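Local coordinates for protein carboxylesterase (EST-2) (Archaeoglobus fulgidus, PDB 5FRD) that probably hydrolyses carboxylic esters as a thermophilic alpha/beta-hydrolase esterase and holds a coenzyme A molecule close to its active site, at residues G92-L100 and F175-L186; V110-L118 and T203-F211. All blocks are in the same frame, centred on the assembly; numbering follows the deposited sequence.

Contact 1 (G92-L100 and F175-L186). With COA (coenzyme A), chain C.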
loop_
_atom_site.group_PDB
_atom_site.type_symbol
_atom_site.label_atom_id
_atom_site.label_comp_id
_atom_site.label_asym_id
_atom_site.label_seq_id
_atom_site.Cartn_x
_atom_site.Cartn_y
_atom_site.Cartn_z
ATOM N N GLY A 92 -2.830 1.341 -1.656
ATOM C CA GLY A 92 -2.904 1.891 -3.001
ATOM C C GLY A 92 -4.195 2.651 -3.245
ATOM O O GLY A 92 -4.199 3.619 -4.004
ATOM N N ALA A 93 -5.276 2.222 -2.624
ATOM C CA ALA A 93 -6.554 2.979 -2.652
ATOM C C ALA A 93 -6.371 4.292 -1.906
ATOM O O ALA A 93 -6.784 5.371 -2.368
ATOM C CB ALA A 93 -7.691 2.168 -2.084
ATOM N N VAL A 94 -5.751 4.224 -0.739
ATOM C CA VAL A 94 -5.423 5.415 0.053
ATOM C C VAL A 94 -4.537 6.340 -0.766
ATOM O O VAL A 94 -4.798 7.548 -0.815
ATOM C CB VAL A 94 -4.772 5.033 1.397
ATOM C CG1 VAL A 94 -4.271 6.273 2.128
ATOM C CG2 VAL A 94 -5.751 4.259 2.256
ATOM N N ALA A 95 -3.523 5.810 -1.455
ATOM C CA ALA A 95 -2.669 6.624 -2.304
ATOM C C ALA A 95 -3.436 7.344 -3.409
ATOM O O ALA A 95 -3.143 8.509 -3.685
ATOM C CB ALA A 95 -1.554 5.772 -2.908
ATOM N N GLN A 96 -4.368 6.655 -4.059
ATOM C CA GLN A 96 -5.148 7.273 -5.115
ATOM C C GLN A 96 -5.993 8.414 -4.541
ATOM O O GLN A 96 -5.998 9.510 -5.137
ATOM C CB GLN A 96 -6.047 6.245 -5.787
ATOM C CG GLN A 96 -5.287 5.232 -6.613
ATOM C CD GLN A 96 -6.168 4.098 -7.041
ATOM O OE1 GLN A 96 -6.967 4.244 -7.962
ATOM N NE2 GLN A 96 -6.079 2.967 -6.355
ATOM N N LYS A 97 -6.670 8.200 -3.412
ATOM C CA LYS A 97 -7.461 9.254 -2.787
ATOM C C LYS A 97 -6.583 10.399 -2.301
ATOM O O LYS A 97 -6.978 11.586 -2.400
ATOM C CB LYS A 97 -8.363 8.723 -1.691
ATOM C CG LYS A 97 -9.445 7.781 -2.173
ATOM C CD LYS A 97 -10.533 8.436 -3.015
ATOM C CE LYS A 97 -11.855 7.697 -2.886
ATOM N NZ LYS A 97 -12.978 8.602 -3.242
ATOM N N LEU A 98 -5.393 10.096 -1.800
ATOM C CA LEU A 98 -4.444 11.110 -1.398
ATOM C C LEU A 98 -4.063 12.002 -2.582
ATOM O O LEU A 98 -4.022 13.238 -2.454
ATOM C CB LEU A 98 -3.215 10.457 -0.756
ATOM C CG LEU A 98 -2.102 11.342 -0.223
ATOM C CD1 LEU A 98 -1.272 10.598 0.825
ATOM C CD2 LEU A 98 -1.192 11.847 -1.320
ATOM N N TYR A 99 -3.754 11.393 -3.722
ATOM C CA TYR A 99 -3.412 12.145 -4.921
ATOM C C TYR A 99 -4.581 13.024 -5.347
ATOM O O TYR A 99 -4.376 14.188 -5.702
ATOM C CB TYR A 99 -2.965 11.218 -6.066
ATOM C CG TYR A 99 -2.756 12.002 -7.342
ATOM C CD1 TYR A 99 -1.649 12.798 -7.500
ATOM C CD2 TYR A 99 -3.708 11.996 -8.331
ATOM C CE1 TYR A 99 -1.466 13.571 -8.642
ATOM C CE2 TYR A 99 -3.540 12.748 -9.477
ATOM C CZ TYR A 99 -2.409 13.503 -9.629
ATOM O OH TYR A 99 -2.273 14.242 -10.800
ATOM N N LEU A 100 -5.791 12.504 -5.333
ATOM C CA LEU A 100 -6.953 13.293 -5.766
ATOM C C LEU A 100 -7.262 14.491 -4.874
ATOM O O LEU A 100 -7.675 15.546 -5.386
ATOM C CB LEU A 100 -8.161 12.396 -5.967
ATOM C CG LEU A 100 -7.908 11.389 -7.103
ATOM C CD1 LEU A 100 -8.967 10.303 -7.068
ATOM C CD2 LEU A 100 -7.810 12.039 -8.490
ATOM N N PHE A 175 -14.625 0.653 -2.050
ATOM C CA PHE A 175 -13.800 1.546 -2.819
ATOM C C PHE A 175 -14.001 1.312 -4.320
ATOM O O PHE A 175 -13.841 0.199 -4.816
ATOM C CB PHE A 175 -12.320 1.322 -2.439
ATOM C CG PHE A 175 -11.360 2.111 -3.273
ATOM C CD1 PHE A 175 -11.174 3.468 -3.048
ATOM C CD2 PHE A 175 -10.645 1.490 -4.287
ATOM C CE1 PHE A 175 -10.305 4.181 -3.824
ATOM C CE2 PHE A 175 -9.765 2.210 -5.060
ATOM C CZ PHE A 175 -9.595 3.546 -4.825
ATOM N N ASP A 176 -14.327 2.381 -5.043
ATOM C CA ASP A 176 -14.634 2.272 -6.470
ATOM C C ASP A 176 -14.403 3.595 -7.189
ATOM O O ASP A 176 -15.216 4.528 -7.070
ATOM C CB ASP A 176 -16.089 1.812 -6.658
ATOM C CG ASP A 176 -16.463 1.633 -8.116
ATOM O OD1 ASP A 176 -15.566 1.438 -8.967
ATOM O OD2 ASP A 176 -17.667 1.718 -8.421
ATOM N N LEU A 177 -13.311 3.652 -7.950
ATOM C CA LEU A 177 -13.011 4.748 -8.843
ATOM C C LEU A 177 -13.032 4.288 -10.311
ATOM O O LEU A 177 -12.596 5.036 -11.182
ATOM C CB LEU A 177 -11.634 5.305 -8.516
ATOM C CG LEU A 177 -11.438 5.978 -7.166
ATOM C CD1 LEU A 177 -10.003 6.428 -6.985
ATOM C CD2 LEU A 177 -12.374 7.172 -6.988
ATOM N N LEU A 178 -13.533 3.096 -10.592
ATOM C CA LEU A 178 -13.296 2.462 -11.899
ATOM C C LEU A 178 -13.873 3.316 -13.058
ATOM O O LEU A 178 -13.171 3.600 -14.023
ATOM C CB LEU A 178 -13.878 1.050 -11.893
ATOM C CG LEU A 178 -13.554 0.121 -13.052
ATOM C CD1 LEU A 178 -12.094 -0.274 -13.000
ATOM C CD2 LEU A 178 -14.444 -1.122 -12.997
ATOM N N GLU A 179 -15.123 3.706 -12.942
ATOM C CA GLU A 179 -15.775 4.452 -14.019
ATOM C C GLU A 179 -15.159 5.826 -14.199
ATOM O O GLU A 179 -15.072 6.306 -15.313
ATOM C CB GLU A 179 -17.302 4.510 -13.816
ATOM C CG GLU A 179 -17.973 3.160 -14.052
ATOM C CD GLU A 179 -17.794 2.639 -15.473
ATOM O OE1 GLU A 179 -17.883 3.447 -16.427
ATOM O OE2 GLU A 179 -17.549 1.421 -15.630
ATOM N N ASP A 180 -14.713 6.441 -13.104
ATOM C CA ASP A 180 -14.051 7.737 -13.180
ATOM C C ASP A 180 -12.746 7.669 -13.970
ATOM O O ASP A 180 -12.407 8.593 -14.692
ATOM C CB ASP A 180 -13.805 8.295 -11.781
ATOM C CG ASP A 180 -15.092 8.682 -11.047
ATOM O OD1 ASP A 180 -16.167 8.802 -11.663
ATOM O OD2 ASP A 180 -15.017 8.891 -9.822
ATOM N N TYR A 181 -11.996 6.570 -13.856
ATOM C CA TYR A 181 -10.886 6.357 -14.751
ATOM C C TYR A 181 -11.384 6.119 -16.186
ATOM O O TYR A 181 -10.834 6.689 -17.105
ATOM C CB TYR A 181 -10.036 5.143 -14.340
ATOM C CG TYR A 181 -9.040 5.359 -13.224
ATOM C CD1 TYR A 181 -7.782 5.879 -13.475
ATOM C CD2 TYR A 181 -9.347 4.965 -11.929
ATOM C CE1 TYR A 181 -6.850 6.038 -12.444
ATOM C CE2 TYR A 181 -8.431 5.125 -10.892
ATOM C CZ TYR A 181 -7.198 5.638 -11.158
ATOM O OH TYR A 181 -6.305 5.795 -10.111
ATOM N N ARG A 182 -12.365 5.239 -16.337
ATOM C CA ARG A 182 -12.849 4.801 -17.664
ATOM C C ARG A 182 -13.357 5.973 -18.497
ATOM O O ARG A 182 -13.095 6.026 -19.689
ATOM C CB ARG A 182 -13.956 3.742 -17.520
ATOM C CG ARG A 182 -13.468 2.306 -17.411
ATOM C CD ARG A 182 -14.638 1.368 -17.128
ATOM N NE ARG A 182 -14.280 -0.055 -17.163
ATOM C CZ ARG A 182 -15.027 -1.053 -16.678
ATOM N NH1 ARG A 182 -16.201 -0.823 -16.092
ATOM N NH2 ARG A 182 -14.588 -2.308 -16.777
ATOM N N ASN A 183 -14.085 6.890 -17.858
ATOM C CA ASN A 183 -14.736 8.001 -18.570
ATOM C C ASN A 183 -13.876 9.242 -18.674
ATOM O O ASN A 183 -14.330 10.290 -19.125
ATOM C CB ASN A 183 -16.114 8.317 -17.968
ATOM C CG ASN A 183 -16.046 8.960 -16.591
ATOM O OD1 ASN A 183 -15.025 9.503 -16.172
ATOM N ND2 ASN A 183 -17.148 8.881 -15.871
ATOM N N GLY A 184 -12.639 9.131 -18.211
ATOM C CA GLY A 184 -11.645 10.144 -18.424
ATOM C C GLY A 184 -11.713 11.299 -17.463
ATOM O O GLY A 184 -10.992 12.257 -17.676
ATOM N N LYS A 185 -12.578 11.254 -16.442
ATOM C CA LYS A 185 -12.710 12.363 -15.479
ATOM C C LYS A 185 -11.522 12.415 -14.530
ATOM O O LYS A 185 -11.014 13.492 -14.214
ATOM C CB LYS A 185 -14.013 12.306 -14.645
ATOM C CG LYS A 185 -15.264 12.744 -15.401
ATOM C CD LYS A 185 -16.436 12.969 -14.458
ATOM C CE LYS A 185 -17.748 12.603 -15.141
ATOM N NZ LYS A 185 -18.942 13.071 -14.388
ATOM N N LEU A 186 -11.080 11.237 -14.097
ATOM C CA LEU A 186 -9.969 11.093 -13.193
ATOM C C LEU A 186 -8.710 11.057 -14.019
ATOM O O LEU A 186 -8.514 10.184 -14.892
ATOM C CB LEU A 186 -10.101 9.788 -12.440
ATOM C CG LEU A 186 -9.275 9.623 -11.193
ATOM C CD1 LEU A 186 -9.867 8.467 -10.404
ATOM C CD2 LEU A 186 -7.784 9.420 -11.444
HETATM N N1A COA C . -9.574 -3.051 -12.457
HETATM C C2A COA C . -10.082 -3.378 -13.654
HETATM N N3A COA C . -11.263 -3.998 -13.772
HETATM C C4A COA C . -12.000 -4.297 -12.679
HETATM C C5A COA C . -11.524 -3.972 -11.350
HETATM C C6A COA C . -10.239 -3.297 -11.288
HETATM N N6A COA C . -9.722 -2.968 -10.086
HETATM N N7A COA C . -12.421 -4.394 -10.445
HETATM C C8A COA C . -13.427 -4.926 -11.163
HETATM N N9A COA C . -13.160 -4.867 -12.484
HETATM C C1B COA C . -14.034 -5.398 -13.548
HETATM C C2B COA C . -13.982 -6.897 -13.482
HETATM O O2B COA C . -12.856 -7.377 -14.215
HETATM C C3B COA C . -15.347 -7.272 -14.036
HETATM O O3B COA C . -15.285 -7.259 -15.461
HETATM P P3B COA C . -15.964 -8.413 -16.368
HETATM O O7A COA C . -17.431 -8.241 -16.034
HETATM O O8A COA C . -15.318 -9.692 -15.874
HETATM O O9A COA C . -15.561 -8.034 -17.776
HETATM C C4B COA C . -16.251 -6.155 -13.551
HETATM O O4B COA C . -15.378 -5.036 -13.299
HETATM C C5B COA C . -17.044 -6.484 -12.297
HETATM O O5B COA C . -16.136 -6.854 -11.247
HETATM P P1A COA C . -16.452 -6.513 -9.710
HETATM O O1A COA C . -16.928 -5.127 -9.559
HETATM O O2A COA C . -15.179 -6.902 -8.959
HETATM O O3A COA C . -17.680 -7.435 -9.233
HETATM P P2A COA C . -17.897 -9.022 -9.383
HETATM O O4A COA C . -19.169 -9.219 -8.604
HETATM O O5A COA C . -17.729 -9.435 -10.813
HETATM O O6A COA C . -16.669 -9.757 -8.628
HETATM C CBP COA C . -15.269 -10.493 -6.868
HETATM C CCP COA C . -16.488 -9.653 -7.222
HETATM C CDP COA C . -15.008 -10.342 -5.371
HETATM C CEP COA C . -15.578 -11.966 -7.204
HETATM C CAP COA C . -14.052 -9.982 -7.681
HETATM O OAP COA C . -13.875 -8.556 -7.473
HETATM C C9P COA C . -12.775 -10.713 -7.331
HETATM O O9P COA C . -12.633 -11.878 -7.635
HETATM N N8P COA C . -11.818 -9.999 -6.709
HETATM C C7P COA C . -10.468 -10.502 -6.446
HETATM C C6P COA C . -10.307 -11.180 -5.090
HETATM C C5P COA C . -10.338 -10.308 -3.850
HETATM O O5P COA C . -11.059 -10.609 -2.890
HETATM N N4P COA C . -9.513 -9.258 -3.821
HETATM C C3P COA C . -9.359 -8.417 -2.657
HETATM C C2P COA C . -9.088 -6.995 -3.091
HETATM S S1P COA C . -8.745 -5.999 -1.624
#
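The backbones approach at Ala93 and Phe175, CA to CA 7.4 Å, at Gln96 and Leu177, and again at Leu100 and Leu186; between the last two the short helix 178-182 swings away and only Tyr181 reaches back. The methyl of Ala93 sits squarely over one face of the Phe175 ring, CB 3.5 Å from the ring centroid, a CH-pi contact. With its CG anti to the backbone N (chi1 175°), Phe175 turns this face to the helix. Gln96 carries the polar part. Tyr181 OH donates to Gln96 OE1 at 2.7 Å, tilted 31° from the carbonyl plane, and Gln96 NE2 gives a hydrogen bond back to Gly92 O at 3.1 Å. NE2 also bonds to Gly115 O, so both ends of this buried amide are held and its flip is fixed. Helix 90-101 probably follows the nucleophile elbow, as in other alpha/beta hydrolases; a GxSxG pattern at its start is consistent with this. A leucine in place of Gln96 would probably leave the Tyr181 hydroxyl and Gly115 O without their amide partner in a buried setting. Further along, in one of the two conformers of Leu100, its CD1 meets Leu177 CD1 tip to tip at 4.0 Å and its CD2 lies 3.9 Å from Leu186 CG. On the ligand side, Leu178 CD1 touches the adenine of coenzyme A, 3.8 Å from its C2A.

Contact 2 (V110-L118 and T203-F211). With COA (coenzyme A), chain C.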
loop_
_atom_site.group_PDB
_atom_site.type_symbol
_atom_site.label_atom_id
_atom_site.label_comp_id
_atom_site.label_asym_id
_atom_site.label_seq_id
_atom_site.Cartn_x
_atom_site.Cartn_y
_atom_site.Cartn_z
ATOM N N VAL A 110 3.350 5.084 -6.853
ATOM C CA VAL A 110 3.758 3.706 -7.065
ATOM C C VAL A 110 2.603 2.886 -6.542
ATOM O O VAL A 110 2.310 2.878 -5.355
ATOM C CB VAL A 110 5.076 3.381 -6.417
ATOM C CG1 VAL A 110 5.422 1.910 -6.683
ATOM C CG2 VAL A 110 6.175 4.311 -6.877
ATOM N N LEU A 111 1.889 2.223 -7.442
ATOM C CA LEU A 111 0.692 1.468 -7.152
ATOM C C LEU A 111 1.082 -0.001 -7.195
ATOM O O LEU A 111 1.438 -0.526 -8.254
ATOM C CB LEU A 111 -0.390 1.768 -8.176
ATOM C CG LEU A 111 -0.814 3.233 -8.213
ATOM C CD1 LEU A 111 -1.777 3.433 -9.374
ATOM C CD2 LEU A 111 -1.442 3.675 -6.887
ATOM N N VAL A 112 1.045 -0.649 -6.049
ATOM C CA VAL A 112 1.537 -2.001 -5.872
ATOM C C VAL A 112 0.382 -2.902 -5.457
ATOM O O VAL A 112 -0.255 -2.672 -4.429
ATOM C CB VAL A 112 2.621 -2.071 -4.770
ATOM C CG1 VAL A 112 3.217 -3.466 -4.743
ATOM C CG2 VAL A 112 3.716 -1.014 -4.975
ATOM N N GLY A 113 0.108 -3.966 -6.224
ATOM C CA GLY A 113 -0.914 -4.914 -5.817
ATOM C C GLY A 113 -2.206 -4.218 -5.390
ATOM O O GLY A 113 -2.698 -4.390 -4.256
ATOM N N THR A 114 -2.763 -3.396 -6.270
ATOM C CA THR A 114 -3.923 -2.611 -5.939
ATOM C C THR A 114 -4.848 -2.507 -7.129
ATOM O O THR A 114 -4.763 -3.320 -8.041
ATOM C CB THR A 114 -3.455 -1.262 -5.327
ATOM O OG1 THR A 114 -4.574 -0.543 -4.781
ATOM C CG2 THR A 114 -2.742 -0.398 -6.315
ATOM N N GLY A 115 -5.798 -1.584 -7.094
ATOM C CA GLY A 115 -6.805 -1.510 -8.141
ATOM C C GLY A 115 -7.630 -0.259 -8.004
ATOM O O GLY A 115 -7.649 0.407 -6.951
ATOM N N ALA A 116 -8.333 0.061 -9.073
ATOM C CA ALA A 116 -9.310 1.159 -9.078
ATOM C C ALA A 116 -10.625 0.812 -8.403
ATOM O O ALA A 116 -11.416 1.684 -8.084
ATOM C CB ALA A 116 -9.566 1.598 -10.509
ATOM N N ARG A 117 -10.832 -0.464 -8.135
ATOM C CA ARG A 117 -11.976 -1.006 -7.434
ATOM C C ARG A 117 -11.476 -2.265 -6.729
ATOM O O ARG A 117 -10.726 -3.063 -7.345
ATOM C CB ARG A 117 -13.092 -1.371 -8.415
ATOM C CG ARG A 117 -14.377 -1.834 -7.742
ATOM C CD ARG A 117 -15.372 -2.375 -8.759
ATOM N NE ARG A 117 -15.997 -1.283 -9.505
ATOM C CZ ARG A 117 -16.899 -1.452 -10.468
ATOM N NH1 ARG A 117 -17.264 -2.668 -10.859
ATOM N NH2 ARG A 117 -17.402 -0.377 -11.071
ATOM N N LEU A 118 -11.860 -2.429 -5.460
ATOM C CA LEU A 118 -11.288 -3.500 -4.629
ATOM C C LEU A 118 -12.346 -4.332 -3.933
ATOM O O LEU A 118 -12.271 -4.617 -2.728
ATOM C CB LEU A 118 -10.281 -2.897 -3.641
ATOM C CG LEU A 118 -9.007 -2.305 -4.258
ATOM C CD1 LEU A 118 -8.193 -1.605 -3.179
ATOM C CD2 LEU A 118 -8.154 -3.376 -4.937
ATOM N N THR A 203 -5.275 -9.025 -6.434
ATOM C CA THR A 203 -5.296 -7.855 -7.318
ATOM C C THR A 203 -4.488 -8.289 -8.539
ATOM O O THR A 203 -3.297 -8.125 -8.613
ATOM C CB THR A 203 -4.685 -6.605 -6.640
ATOM O OG1 THR A 203 -3.392 -6.894 -6.127
ATOM C CG2 THR A 203 -5.543 -6.125 -5.499
ATOM N N PRO A 204 -5.174 -8.925 -9.503
ATOM C CA PRO A 204 -4.441 -9.604 -10.569
ATOM C C PRO A 204 -3.913 -8.671 -11.648
ATOM O O PRO A 204 -4.098 -7.435 -11.602
ATOM C CB PRO A 204 -5.483 -10.576 -11.128
ATOM C CG PRO A 204 -6.770 -9.924 -10.843
ATOM C CD PRO A 204 -6.608 -9.209 -9.537
ATOM N N LEU A 205 -3.260 -9.255 -12.643
ATOM C CA LEU A 205 -2.644 -8.502 -13.718
ATOM C C LEU A 205 -3.592 -7.504 -14.345
ATOM O O LEU A 205 -3.200 -6.367 -14.577
ATOM C CB LEU A 205 -2.145 -9.458 -14.790
ATOM C CG LEU A 205 -1.536 -8.824 -16.028
ATOM C CD1 LEU A 205 -0.288 -8.005 -15.675
ATOM C CD2 LEU A 205 -1.179 -9.898 -17.036
ATOM N N LYS A 206 -4.831 -7.892 -14.620
ATOM C CA LYS A 206 -5.751 -6.972 -15.291
ATOM C C LYS A 206 -5.998 -5.695 -14.514
ATOM O O LYS A 206 -6.219 -4.674 -15.127
ATOM C CB LYS A 206 -7.068 -7.619 -15.634
ATOM C CG LYS A 206 -6.977 -8.614 -16.782
ATOM C CD LYS A 206 -8.275 -9.422 -16.886
ATOM C CE LYS A 206 -8.110 -10.677 -17.759
ATOM N NZ LYS A 206 -9.325 -10.967 -18.579
ATOM N N TYR A 207 -5.938 -5.740 -13.178
ATOM C CA TYR A 207 -6.125 -4.503 -12.418
ATOM C C TYR A 207 -4.982 -3.528 -12.700
ATOM O O TYR A 207 -5.171 -2.292 -12.685
ATOM C CB TYR A 207 -6.165 -4.748 -10.928
ATOM C CG TYR A 207 -7.365 -5.466 -10.363
ATOM C CD1 TYR A 207 -8.298 -6.135 -11.178
ATOM C CD2 TYR A 207 -7.586 -5.479 -8.983
ATOM C CE1 TYR A 207 -9.399 -6.810 -10.622
ATOM C CE2 TYR A 207 -8.672 -6.153 -8.424
ATOM C CZ TYR A 207 -9.564 -6.837 -9.254
ATOM O OH TYR A 207 -10.649 -7.549 -8.739
ATOM N N HIS A 208 -3.789 -4.070 -12.943
ATOM C CA HIS A 208 -2.575 -3.281 -13.146
ATOM C C HIS A 208 -2.447 -2.815 -14.596
ATOM O O HIS A 208 -2.022 -1.690 -14.855
ATOM C CB HIS A 208 -1.385 -4.071 -12.612
ATOM C CG HIS A 208 -1.498 -4.294 -11.137
ATOM N ND1 HIS A 208 -2.244 -5.309 -10.585
ATOM C CD2 HIS A 208 -1.091 -3.528 -10.107
ATOM C CE1 HIS A 208 -2.238 -5.185 -9.270
ATOM N NE2 HIS A 208 -1.547 -4.110 -8.963
ATOM N N GLU A 209 -2.834 -3.676 -15.529
ATOM C CA GLU A 209 -2.969 -3.214 -16.914
ATOM C C GLU A 209 -4.033 -2.119 -17.022
ATOM O O GLU A 209 -3.871 -1.218 -17.825
ATOM C CB GLU A 209 -3.292 -4.380 -17.849
ATOM C CG GLU A 209 -2.132 -5.311 -18.113
ATOM C CD GLU A 209 -1.098 -4.797 -19.093
ATOM O OE1 GLU A 209 -1.148 -3.613 -19.502
ATOM O OE2 GLU A 209 -0.190 -5.589 -19.463
ATOM N N PHE A 210 -5.070 -2.157 -16.185
ATOM C CA PHE A 210 -6.104 -1.100 -16.217
ATOM C C PHE A 210 -5.470 0.236 -15.879
ATOM O O PHE A 210 -5.636 1.228 -16.602
ATOM C CB PHE A 210 -7.242 -1.422 -15.268
ATOM C CG PHE A 210 -8.288 -0.341 -15.221
ATOM C CD1 PHE A 210 -9.350 -0.378 -16.100
ATOM C CD2 PHE A 210 -8.197 0.706 -14.328
ATOM C CE1 PHE A 210 -10.350 0.593 -16.079
ATOM C CE2 PHE A 210 -9.179 1.706 -14.317
ATOM C CZ PHE A 210 -10.245 1.659 -15.208
ATOM N N PHE A 211 -4.707 0.295 -14.789
ATOM C CA PHE A 211 -3.975 1.527 -14.496
ATOM C C PHE A 211 -3.044 1.958 -15.609
ATOM O O PHE A 211 -2.975 3.133 -16.000
ATOM C CB PHE A 211 -3.102 1.368 -13.234
ATOM C CG PHE A 211 -3.855 1.270 -11.933
ATOM C CD1 PHE A 211 -4.762 2.248 -11.550
ATOM C CD2 PHE A 211 -3.526 0.246 -11.032
ATOM C CE1 PHE A 211 -5.362 2.162 -10.290
ATOM C CE2 PHE A 211 -4.152 0.174 -9.797
ATOM C CZ PHE A 211 -5.070 1.122 -9.454
HETATM N N1A COA C . -9.574 -3.051 -12.457
HETATM C C2A COA C . -10.082 -3.378 -13.654
HETATM N N3A COA C . -11.263 -3.998 -13.772
HETATM C C4A COA C . -12.000 -4.297 -12.679
HETATM C C5A COA C . -11.524 -3.972 -11.350
HETATM C C6A COA C . -10.239 -3.297 -11.288
HETATM N N6A COA C . -9.722 -2.968 -10.086
HETATM N N7A COA C . -12.421 -4.394 -10.445
HETATM C C8A COA C . -13.427 -4.926 -11.163
HETATM N N9A COA C . -13.160 -4.867 -12.484
HETATM C C1B COA C . -14.034 -5.398 -13.548
HETATM C C2B COA C . -13.982 -6.897 -13.482
HETATM O O2B COA C . -12.856 -7.377 -14.215
HETATM C C3B COA C . -15.347 -7.272 -14.036
HETATM O O3B COA C . -15.285 -7.259 -15.461
HETATM P P3B COA C . -15.964 -8.413 -16.368
HETATM O O7A COA C . -17.431 -8.241 -16.034
HETATM O O8A COA C . -15.318 -9.692 -15.874
HETATM O O9A COA C . -15.561 -8.034 -17.776
HETATM C C4B COA C . -16.251 -6.155 -13.551
HETATM O O4B COA C . -15.378 -5.036 -13.299
HETATM C C5B COA C . -17.044 -6.484 -12.297
HETATM O O5B COA C . -16.136 -6.854 -11.247
HETATM P P1A COA C . -16.452 -6.513 -9.710
HETATM O O1A COA C . -16.928 -5.127 -9.559
HETATM O O2A COA C . -15.179 -6.902 -8.959
HETATM O O3A COA C . -17.680 -7.435 -9.233
HETATM P P2A COA C . -17.897 -9.022 -9.383
HETATM O O4A COA C . -19.169 -9.219 -8.604
HETATM O O5A COA C . -17.729 -9.435 -10.813
HETATM O O6A COA C . -16.669 -9.757 -8.628
HETATM C CBP COA C . -15.269 -10.493 -6.868
HETATM C CCP COA C . -16.488 -9.653 -7.222
HETATM C CDP COA C . -15.008 -10.342 -5.371
HETATM C CEP COA C . -15.578 -11.966 -7.204
HETATM C CAP COA C . -14.052 -9.982 -7.681
HETATM O OAP COA C . -13.875 -8.556 -7.473
HETATM C C9P COA C . -12.775 -10.713 -7.331
HETATM O O9P COA C . -12.633 -11.878 -7.635
HETATM N N8P COA C . -11.818 -9.999 -6.709
HETATM C C7P COA C . -10.468 -10.502 -6.446
HETATM C C6P COA C . -10.307 -11.180 -5.090
HETATM C C5P COA C . -10.338 -10.308 -3.850
HETATM O O5P COA C . -11.059 -10.609 -2.890
HETATM N N4P COA C . -9.513 -9.258 -3.821
HETATM C C3P COA C . -9.359 -8.417 -2.657
HETATM C C2P COA C . -9.088 -6.995 -3.091
HETATM S S1P COA C . -8.745 -5.999 -1.624
HETATM O O HOH W 1 -7.555 -1.373 -11.437
#
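Thr114 O meets the Tyr207 ring at its edge, in plane, while the faces go to other partners. Tyr207 lies flat against the adenine of coenzyme A, with COA N6A 3.3 Å above the centre of one ring face and Pro204 CD covering the opposite face. The adenine amino group is gripped twice: COA N6A donates to Arg117 O at 2.9 Å, and a water accepts from it while also binding Ala116 N and Tyr207 O. The Arg117 guanidinium presents its edge to the phosphate, NH1 to COA O1A 2.8 Å, and its NE is paired with Asp176. His208 stands with its ring edge to the 113-114 turn, where Thr114 N donates to His208 NE2 at 3.0 Å, 24° out of the ring plane. Its ND1 donates to Pro204 O, so both nitrogens are used and the imidazole cannot easily rotate. With CG anti to the carbonyl carbon (chi1 -70°), Phe211 turns one face to Leu111, whose CD1 lies 3.7 Å from the centroid. Gly115 leaves room for Tyr207, whose CD2 a side chain there would strike. Thr203 CG2 packs on Leu118 CD2 at 3.8 Å, and its OG1 bonds to Asp200, a member of a probable Ser-His-Asp triad. Loops beyond the C-terminal strand ends build the active-site side of an alpha/beta hydrolase; here the loop after strand 106-112 and helix 205-214 line part of the coenzyme A pocket.

In the fold
From the N terminus the chain meets helix 90-101 first, then strand 106-112 and the loop leading from it, so the first segments of both contacts lie close together in sequence. It next runs through mostly helical structure before returning at 175-186, where contact 1 closes a loop of 74 residues. Strand 192-197 follows, and 203-211 then closes contact 2 over 84 residues. The segments alternate, so the two loops cross instead of nesting. Where they touch, Leu177 N probably hydrogen-bonds to Ala116 O. Together they tie helices 90-101, 178-182 and 205-214 to the central sheet, around one coenzyme A.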